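PDB 6MZO: inactive Zymogen C11 Protease from Parabacteroides distasonis, which probably hydrolyses peptide bonds as a clostripain-like cysteine protease once activated, the form here being its inactive zymogen. Local coordinates for residues Cys163-Ala171 against Tyr328-Pro336; Gly183-Asn191 against Pro309-Tyr317. All blocks are in the same frame, centred on the assembly; numbering follows the deposited sequence.

Interaction 1 (Cys163-Ala171 against Tyr328-Pro336)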
loop_
_atom_site.group_PDB
_atom_site.type_symbol
_atom_site.label_atom_id
_atom_site.label_comp_id
_atom_site.label_asym_id
_atom_site.label_seq_id
_atom_site.Cartn_x
_atom_site.Cartn_y
_atom_site.Cartn_z
ATOM N N CYS A 163 -2.062 2.649 -5.479
ATOM C CA CYS A 163 -1.595 1.681 -6.468
ATOM C C CYS A 163 -0.207 1.150 -6.209
ATOM O O CYS A 163 0.731 1.873 -5.827
ATOM C CB CYS A 163 -1.626 2.299 -7.880
ATOM S SG CYS A 163 -3.254 2.948 -8.333
ATOM N N TYR A 164 -0.066 -0.145 -6.550
ATOM C CA TYR A 164 1.207 -0.846 -6.693
ATOM C C TYR A 164 2.018 -0.988 -5.420
ATOM O O TYR A 164 3.217 -1.246 -5.486
ATOM C CB TYR A 164 2.060 -0.170 -7.770
ATOM C CG TYR A 164 1.381 -0.071 -9.107
ATOM C CD1 TYR A 164 0.897 -1.227 -9.760
ATOM C CD2 TYR A 164 1.184 1.147 -9.710
ATOM C CE1 TYR A 164 0.317 -1.114 -10.989
ATOM C CE2 TYR A 164 0.600 1.274 -10.978
ATOM C CZ TYR A 164 0.143 0.126 -11.618
ATOM O OH TYR A 164 -0.442 0.207 -12.850
ATOM N N MET A 165 1.381 -0.878 -4.257
ATOM C CA MET A 165 2.208 -0.839 -3.065
ATOM C C MET A 165 2.583 -2.174 -2.561
ATOM O O MET A 165 3.489 -2.307 -1.749
ATOM C CB MET A 165 1.512 -0.018 -1.912
ATOM C CG MET A 165 1.340 1.444 -2.291
ATOM S SD MET A 165 2.860 2.367 -2.655
ATOM C CE MET A 165 3.449 2.646 -0.944
ATOM N N SER A 166 1.853 -3.226 -2.961
ATOM C CA SER A 166 2.289 -4.585 -2.585
ATOM C C SER A 166 3.387 -5.016 -3.512
ATOM O O SER A 166 3.132 -5.705 -4.535
ATOM C CB SER A 166 1.130 -5.616 -2.707
ATOM O OG SER A 166 0.225 -5.400 -1.626
ATOM N N CYS A 167 4.604 -4.655 -3.188
ATOM C CA CYS A 167 5.785 -5.117 -3.890
ATOM C C CYS A 167 6.860 -5.352 -2.876
ATOM O O CYS A 167 6.762 -4.866 -1.759
ATOM C CB CYS A 167 6.272 -4.111 -4.902
ATOM S SG CYS A 167 6.698 -2.496 -4.135
ATOM N N ALA A 168 7.827 -6.151 -3.234
ATOM C CA ALA A 168 8.853 -6.515 -2.288
ATOM C C ALA A 168 9.513 -5.296 -1.754
ATOM O O ALA A 168 9.890 -5.233 -0.563
ATOM C CB ALA A 168 9.876 -7.416 -2.909
ATOM N N GLU A 169 9.768 -4.336 -2.641
ATOM C CA GLU A 169 10.539 -3.190 -2.232
ATOM C C GLU A 169 9.880 -2.376 -1.128
ATOM O O GLU A 169 10.576 -1.889 -0.203
ATOM C CB GLU A 169 10.787 -2.262 -3.414
ATOM C CG GLU A 169 11.615 -2.874 -4.594
ATOM C CD GLU A 169 10.739 -3.644 -5.611
ATOM O OE1 GLU A 169 9.587 -3.966 -5.325
ATOM O OE2 GLU A 169 11.300 -3.916 -6.682
ATOM N N VAL A 170 8.579 -2.213 -1.263
ATOM C CA VAL A 170 7.792 -1.518 -0.210
ATOM C C VAL A 170 7.648 -2.361 1.031
ATOM O O VAL A 170 7.800 -1.876 2.207
ATOM C CB VAL A 170 6.377 -1.101 -0.784
ATOM C CG1 VAL A 170 5.388 -0.727 0.360
ATOM C CG2 VAL A 170 6.548 -0.031 -1.846
ATOM N N ALA A 171 7.268 -3.635 0.862
ATOM C CA ALA A 171 7.115 -4.450 2.081
ATOM C C ALA A 171 8.462 -4.470 2.864
ATOM O O ALA A 171 8.493 -4.452 4.150
ATOM C CB ALA A 171 6.690 -5.868 1.706
ATOM N N TYR A 328 0.004 -15.147 -10.182
ATOM C CA TYR A 328 -0.254 -14.133 -9.139
ATOM C C TYR A 328 0.429 -14.538 -7.864
ATOM O O TYR A 328 -0.063 -15.481 -7.161
ATOM C CB TYR A 328 -1.778 -13.999 -8.929
ATOM C CG TYR A 328 -2.092 -12.958 -7.895
ATOM C CD1 TYR A 328 -1.816 -11.659 -8.162
ATOM C CD2 TYR A 328 -2.676 -13.293 -6.643
ATOM C CE1 TYR A 328 -2.035 -10.645 -7.218
ATOM C CE2 TYR A 328 -2.926 -12.277 -5.686
ATOM C CZ TYR A 328 -2.601 -10.979 -6.000
ATOM O OH TYR A 328 -2.785 -9.971 -5.094
ATOM N N SER A 329 1.551 -13.856 -7.517
ATOM C CA SER A 329 2.264 -14.208 -6.262
ATOM C C SER A 329 1.886 -13.286 -5.076
ATOM O O SER A 329 2.226 -13.553 -3.914
ATOM C CB SER A 329 3.793 -14.183 -6.535
ATOM O OG SER A 329 4.213 -12.831 -6.731
ATOM N N GLY A 330 1.121 -12.228 -5.378
ATOM C CA GLY A 330 0.700 -11.248 -4.353
ATOM C C GLY A 330 1.725 -10.134 -4.191
ATOM O O GLY A 330 1.478 -9.197 -3.481
ATOM N N LEU A 331 2.881 -10.225 -4.895
ATOM C CA LEU A 331 3.869 -9.127 -4.827
ATOM C C LEU A 331 4.317 -8.782 -6.252
ATOM O O LEU A 331 4.549 -9.655 -7.046
ATOM C CB LEU A 331 5.127 -9.478 -4.014
ATOM C CG LEU A 331 4.871 -9.493 -2.473
ATOM C CD1 LEU A 331 6.156 -10.011 -1.806
ATOM C CD2 LEU A 331 4.589 -8.114 -2.030
ATOM N N SER A 332 4.411 -7.476 -6.507
ATOM C CA SER A 332 5.066 -6.989 -7.721
ATOM C C SER A 332 6.551 -6.786 -7.398
ATOM O O SER A 332 6.963 -6.727 -6.194
ATOM C CB SER A 332 4.438 -5.657 -8.162
ATOM O OG SER A 332 3.078 -5.899 -8.545
ATOM N N ILE A 333 7.346 -6.569 -8.465
ATOM C CA ILE A 333 8.764 -6.365 -8.341
ATOM C C ILE A 333 9.201 -5.476 -9.511
ATOM O O ILE A 333 8.647 -5.588 -10.645
ATOM C CB ILE A 333 9.545 -7.669 -8.320
ATOM C CG1 ILE A 333 10.934 -7.481 -7.773
ATOM C CG2 ILE A 333 9.632 -8.333 -9.764
ATOM C CD1 ILE A 333 10.969 -7.183 -6.189
ATOM N N TYR A 334 10.178 -4.593 -9.262
ATOM C CA TYR A 334 10.842 -3.901 -10.398
ATOM C C TYR A 334 11.683 -4.895 -11.190
ATOM O O TYR A 334 12.426 -5.691 -10.600
ATOM C CB TYR A 334 11.760 -2.736 -9.906
ATOM C CG TYR A 334 12.449 -2.004 -11.065
ATOM C CD1 TYR A 334 11.675 -1.370 -12.043
ATOM C CD2 TYR A 334 13.862 -1.957 -11.174
ATOM C CE1 TYR A 334 12.279 -0.758 -13.141
ATOM C CE2 TYR A 334 14.466 -1.289 -12.256
ATOM C CZ TYR A 334 13.657 -0.706 -13.217
ATOM O OH TYR A 334 14.233 -0.035 -14.269
ATOM N N VAL A 335 11.646 -4.789 -12.536
ATOM C CA VAL A 335 12.504 -5.646 -13.361
ATOM C C VAL A 335 13.482 -4.705 -14.103
ATOM O O VAL A 335 13.068 -4.003 -15.014
ATOM C CB VAL A 335 11.666 -6.446 -14.370
ATOM C CG1 VAL A 335 12.603 -7.176 -15.368
ATOM C CG2 VAL A 335 10.758 -7.463 -13.579
ATOM N N PRO A 336 14.782 -4.758 -13.752
ATOM C CA PRO A 336 15.722 -3.911 -14.473
ATOM C C PRO A 336 15.759 -4.249 -15.984
ATOM O O PRO A 336 15.696 -5.417 -16.415
ATOM C CB PRO A 336 17.074 -4.243 -13.845
ATOM C CG PRO A 336 16.661 -4.508 -12.345
ATOM C CD PRO A 336 15.368 -5.323 -12.504
#
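Cys167 and Ser332 form a single bridge of parallel type, with their CA atoms 4.3 Å apart. The touching parts of the two segments run 38° from one another. Both backbone bonds belong to Ser332. Its N donates to Ser166 O at 2.9 Å, and its O accepts from Ala168 N at 3.1 Å. Ser166 is the centre of an inverse gamma turn just before the bridge. Cys167 is also the N-cap of the helix that starts at Ala168. Its SG lies between the backbone N and the carbonyl carbon (chi1 59°), where it accepts from Val170 N at 3.4 Å.

Glu169 carries the main side-chain bond. Its chain bends at chi2 (86°) and brings Glu169 OE2 to Tyr334 N at 2.9 Å. The N-H meets the syn side of the carboxylate, close to its plane. Tyr347 OH is a second partner of OE2. OE1 is buried without a hydrogen-bond partner in the model. The Ile333 side chain crosses Glu169 at about a right angle. Its CD1 fits tightly against Ala168 CB at 3.5 Å and lies 3.3 Å from Glu169 OE2. Leu331 reaches across with CD2, which touches Cys167 N at 3.6 Å.

The contact joins the start of helix 168-173 to strand 332-334, which pairs antiparallel with strand 275-277. Trp352 of helix 351-357 packs on Ala168, Glu169 and Ile333, while Met230 of strand 226-231 meets Ser166 and Leu331.

Interaction 2 (Gly183-Asn191 against Pro309-Tyr317)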
loop_
_atom_site.group_PDB
_atom_site.type_symbol
_atom_site.label_atom_id
_atom_site.label_comp_id
_atom_site.label_asym_id
_atom_site.label_seq_id
_atom_site.Cartn_x
_atom_site.Cartn_y
_atom_site.Cartn_z
ATOM N N GLY A 183 -2.024 -4.220 0.898
ATOM C CA GLY A 183 -2.016 -3.385 -0.303
ATOM C C GLY A 183 -2.335 -4.192 -1.530
ATOM O O GLY A 183 -2.665 -5.383 -1.421
ATOM N N SER A 184 -2.271 -3.514 -2.662
ATOM C CA SER A 184 -2.487 -4.196 -3.961
ATOM C C SER A 184 -1.233 -4.172 -4.748
ATOM O O SER A 184 -0.551 -3.131 -4.825
ATOM C CB SER A 184 -3.602 -3.510 -4.762
ATOM O OG SER A 184 -3.753 -4.084 -6.085
ATOM N N PRO A 185 -0.893 -5.288 -5.399
ATOM C CA PRO A 185 0.215 -5.237 -6.381
ATOM C C PRO A 185 -0.154 -4.567 -7.658
ATOM O O PRO A 185 0.759 -4.334 -8.450
ATOM C CB PRO A 185 0.579 -6.691 -6.627
ATOM C CG PRO A 185 -0.718 -7.471 -6.252
ATOM C CD PRO A 185 -1.396 -6.676 -5.142
ATOM N N THR A 186 -1.427 -4.298 -7.884
ATOM C CA THR A 186 -1.857 -3.656 -9.146
ATOM C C THR A 186 -2.535 -2.348 -8.835
ATOM O O THR A 186 -2.210 -1.785 -7.756
ATOM C CB THR A 186 -2.753 -4.582 -10.040
ATOM O OG1 THR A 186 -4.004 -4.893 -9.387
ATOM C CG2 THR A 186 -1.948 -5.826 -10.298
ATOM N N GLU A 187 -3.411 -1.826 -9.697
ATOM C CA GLU A 187 -4.085 -0.547 -9.409
ATOM C C GLU A 187 -5.314 -0.800 -8.563
ATOM O O GLU A 187 -5.944 -1.857 -8.629
ATOM C CB GLU A 187 -4.434 0.192 -10.711
ATOM C CG GLU A 187 -3.193 0.641 -11.390
ATOM C CD GLU A 187 -3.428 1.601 -12.561
ATOM O OE1 GLU A 187 -4.544 2.126 -12.729
ATOM O OE2 GLU A 187 -2.455 1.823 -13.274
ATOM N N ILE A 188 -5.604 0.175 -7.685
ATOM C CA ILE A 188 -6.871 0.239 -7.036
ATOM C C ILE A 188 -7.446 1.518 -7.540
ATOM O O ILE A 188 -6.824 2.585 -7.410
ATOM C CB ILE A 188 -6.770 0.357 -5.561
ATOM C CG1 ILE A 188 -5.966 -0.797 -5.007
ATOM C CG2 ILE A 188 -8.161 0.412 -4.969
ATOM C CD1 ILE A 188 -5.731 -0.708 -3.455
ATOM N N LEU A 189 -8.596 1.420 -8.149
ATOM C CA LEU A 189 -9.112 2.650 -8.710
ATOM C C LEU A 189 -10.339 3.069 -7.901
ATOM O O LEU A 189 -10.504 2.687 -6.711
ATOM C CB LEU A 189 -9.402 2.490 -10.222
ATOM C CG LEU A 189 -8.204 2.139 -11.141
ATOM C CD1 LEU A 189 -8.629 2.035 -12.606
ATOM C CD2 LEU A 189 -7.017 3.102 -10.998
ATOM N N ALA A 190 -11.161 3.892 -8.536
ATOM C CA ALA A 190 -12.385 4.402 -7.941
ATOM C C ALA A 190 -12.192 4.770 -6.474
ATOM O O ALA A 190 -11.198 5.390 -6.085
ATOM C CB ALA A 190 -13.496 3.378 -8.084
ATOM N N ASN A 191 -13.138 4.357 -5.665
ATOM C CA ASN A 191 -13.091 4.731 -4.277
ATOM C C ASN A 191 -11.836 4.162 -3.628
ATOM O O ASN A 191 -11.117 4.883 -2.924
ATOM C CB ASN A 191 -14.345 4.253 -3.554
ATOM C CG ASN A 191 -14.880 2.967 -4.133
ATOM O OD1 ASN A 191 -14.491 2.563 -5.232
ATOM N ND2 ASN A 191 -15.787 2.323 -3.410
ATOM N N PRO A 309 -9.999 -12.737 -12.011
ATOM C CA PRO A 309 -9.379 -13.193 -13.262
ATOM C C PRO A 309 -8.605 -12.097 -14.007
ATOM O O PRO A 309 -7.545 -12.398 -14.566
ATOM C CB PRO A 309 -10.579 -13.678 -14.073
ATOM C CG PRO A 309 -11.585 -14.024 -13.085
ATOM C CD PRO A 309 -11.451 -12.954 -12.034
ATOM N N LYS A 310 -9.046 -10.839 -13.912
ATOM C CA LYS A 310 -8.309 -9.719 -14.503
ATOM C C LYS A 310 -7.999 -8.641 -13.515
ATOM O O LYS A 310 -8.628 -8.599 -12.449
ATOM C CB LYS A 310 -9.131 -9.113 -15.622
ATOM C CG LYS A 310 -9.394 -10.191 -16.753
ATOM C CD LYS A 310 -9.902 -9.666 -18.108
ATOM C CE LYS A 310 -10.318 -10.841 -19.060
ATOM N NZ LYS A 310 -9.185 -11.818 -19.247
ATOM N N ALA A 311 -7.048 -7.793 -13.906
ATOM C CA ALA A 311 -6.666 -6.599 -13.155
ATOM C C ALA A 311 -7.110 -5.404 -13.978
ATOM O O ALA A 311 -7.047 -5.424 -15.236
ATOM C CB ALA A 311 -5.143 -6.560 -12.893
ATOM N N VAL A 312 -7.540 -4.350 -13.279
ATOM C CA VAL A 312 -8.003 -3.148 -13.946
ATOM C C VAL A 312 -6.977 -1.995 -13.895
ATOM O O VAL A 312 -6.243 -1.818 -12.917
ATOM C CB VAL A 312 -9.338 -2.668 -13.357
ATOM C CG1 VAL A 312 -9.167 -2.206 -11.918
ATOM C CG2 VAL A 312 -9.937 -1.624 -14.294
ATOM N N TYR A 313 -6.887 -1.242 -14.993
ATOM C CA TYR A 313 -5.916 -0.145 -15.110
ATOM C C TYR A 313 -6.578 1.117 -15.632
ATOM O O TYR A 313 -7.512 1.061 -16.456
ATOM C CB TYR A 313 -4.736 -0.515 -16.042
ATOM C CG TYR A 313 -4.007 -1.720 -15.500
ATOM C CD1 TYR A 313 -2.999 -1.559 -14.557
ATOM C CD2 TYR A 313 -4.385 -3.020 -15.887
ATOM C CE1 TYR A 313 -2.331 -2.643 -14.017
ATOM C CE2 TYR A 313 -3.743 -4.135 -15.322
ATOM C CZ TYR A 313 -2.735 -3.935 -14.383
ATOM O OH TYR A 313 -2.092 -5.050 -13.846
ATOM N N ALA A 314 -6.052 2.267 -15.216
ATOM C CA ALA A 314 -6.603 3.547 -15.693
ATOM C C ALA A 314 -6.261 3.820 -17.157
ATOM O O ALA A 314 -7.053 4.412 -17.906
ATOM C CB ALA A 314 -6.109 4.678 -14.838
ATOM N N TYR A 315 -5.072 3.413 -17.566
ATOM C CA TYR A 315 -4.664 3.643 -18.939
ATOM C C TYR A 315 -5.391 2.692 -19.871
ATOM O O TYR A 315 -5.377 1.504 -19.632
ATOM C CB TYR A 315 -3.149 3.453 -19.104
ATOM C CG TYR A 315 -2.754 3.596 -20.564
ATOM C CD1 TYR A 315 -2.523 4.837 -21.103
ATOM C CD2 TYR A 315 -2.654 2.478 -21.392
ATOM C CE1 TYR A 315 -2.196 4.982 -22.442
ATOM C CE2 TYR A 315 -2.329 2.610 -22.739
ATOM C CZ TYR A 315 -2.100 3.865 -23.249
ATOM O OH TYR A 315 -1.785 4.011 -24.588
ATOM N N PRO A 316 -5.948 3.191 -20.989
ATOM C CA PRO A 316 -5.982 4.587 -21.436
ATOM C C PRO A 316 -7.265 5.270 -21.051
ATOM O O PRO A 316 -8.325 4.656 -21.152
ATOM C CB PRO A 316 -5.838 4.474 -22.974
ATOM C CG PRO A 316 -6.479 3.180 -23.337
ATOM C CD PRO A 316 -6.341 2.262 -22.064
ATOM N N TYR A 317 -7.153 6.512 -20.577
ATOM C CA TYR A 317 -8.305 7.324 -20.245
ATOM C C TYR A 317 -9.132 7.507 -21.513
ATOM O O TYR A 317 -8.598 7.454 -22.616
ATOM C CB TYR A 317 -7.886 8.687 -19.665
HETATM O O HOH W 1 -5.925 -3.451 -10.664
HETATM O O HOH W 2 -2.817 2.642 -15.680
#
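Glu187 sends its CG anti to its own carbonyl carbon (chi1 -68°), and the chain then runs extended to set its carboxylate beside Tyr313 and Ala314. These belong to a beta hairpin of strands 310-313 and 321-324, which meets the loop following strand 178-183. That loop begins with an ST turn, in which Ser184 OG accepts from Thr186 N.

Glu187 OE1 takes the N-H of Ala314 at 2.9 Å, from above the carboxylate plane (38° out of it). Glu187 OE2 lies at the edge of the Tyr313 ring, 3.7 Å from Tyr313 CD1, with the carboxylate and ring planes 76° apart. Thr186 crosses the same tyrosine at about a right angle, its CG2 3.6 Å from Tyr313 OH, and that hydroxyl is bonded to Met265 O. Alanine in place of Glu187 would probably leave Ala314 N without its carboxylate acceptor and open a gap at the CD1 edge of the Tyr313 ring.

Two waters complete the join. Water 1 accepts from Thr186 OG1, which also bonds Thr226 OG1, and donates to the carbonyl oxygens of Glu187 and Val312. On the solvent side, Leu189 rests on the hairpin, its CD1 4.2 Å from Val312 CG2 and its CD2 4.2 Å from Ala314 CB. Water 2 donates to Glu187 OE2 at 2.6 Å and accepts from Tyr315 N at 3.0 Å.

The centres of the two interactions lie about 14 Å apart, and interaction 2 is nested along the chain inside the loop closed by interaction 1. Segments 163-171 and 183-191 follow strands 155-162 and 178-183, which are parallel neighbours in the nine-stranded sheet. They stay paired beyond it, through backbone bonds of Tyr164 with Thr186 and Ser166 with Ser184. Ser332 OG probably bonds Pro185 O (2.8 Å), and Tyr164 OH makes a weak bond to Glu187 OE2. The later segments, 309-317 and 328-336, thus tie two small antiparallel sheets to adjoining loops beyond the C-terminal ends of two inner strands of the main sheet, within the clostripain family region.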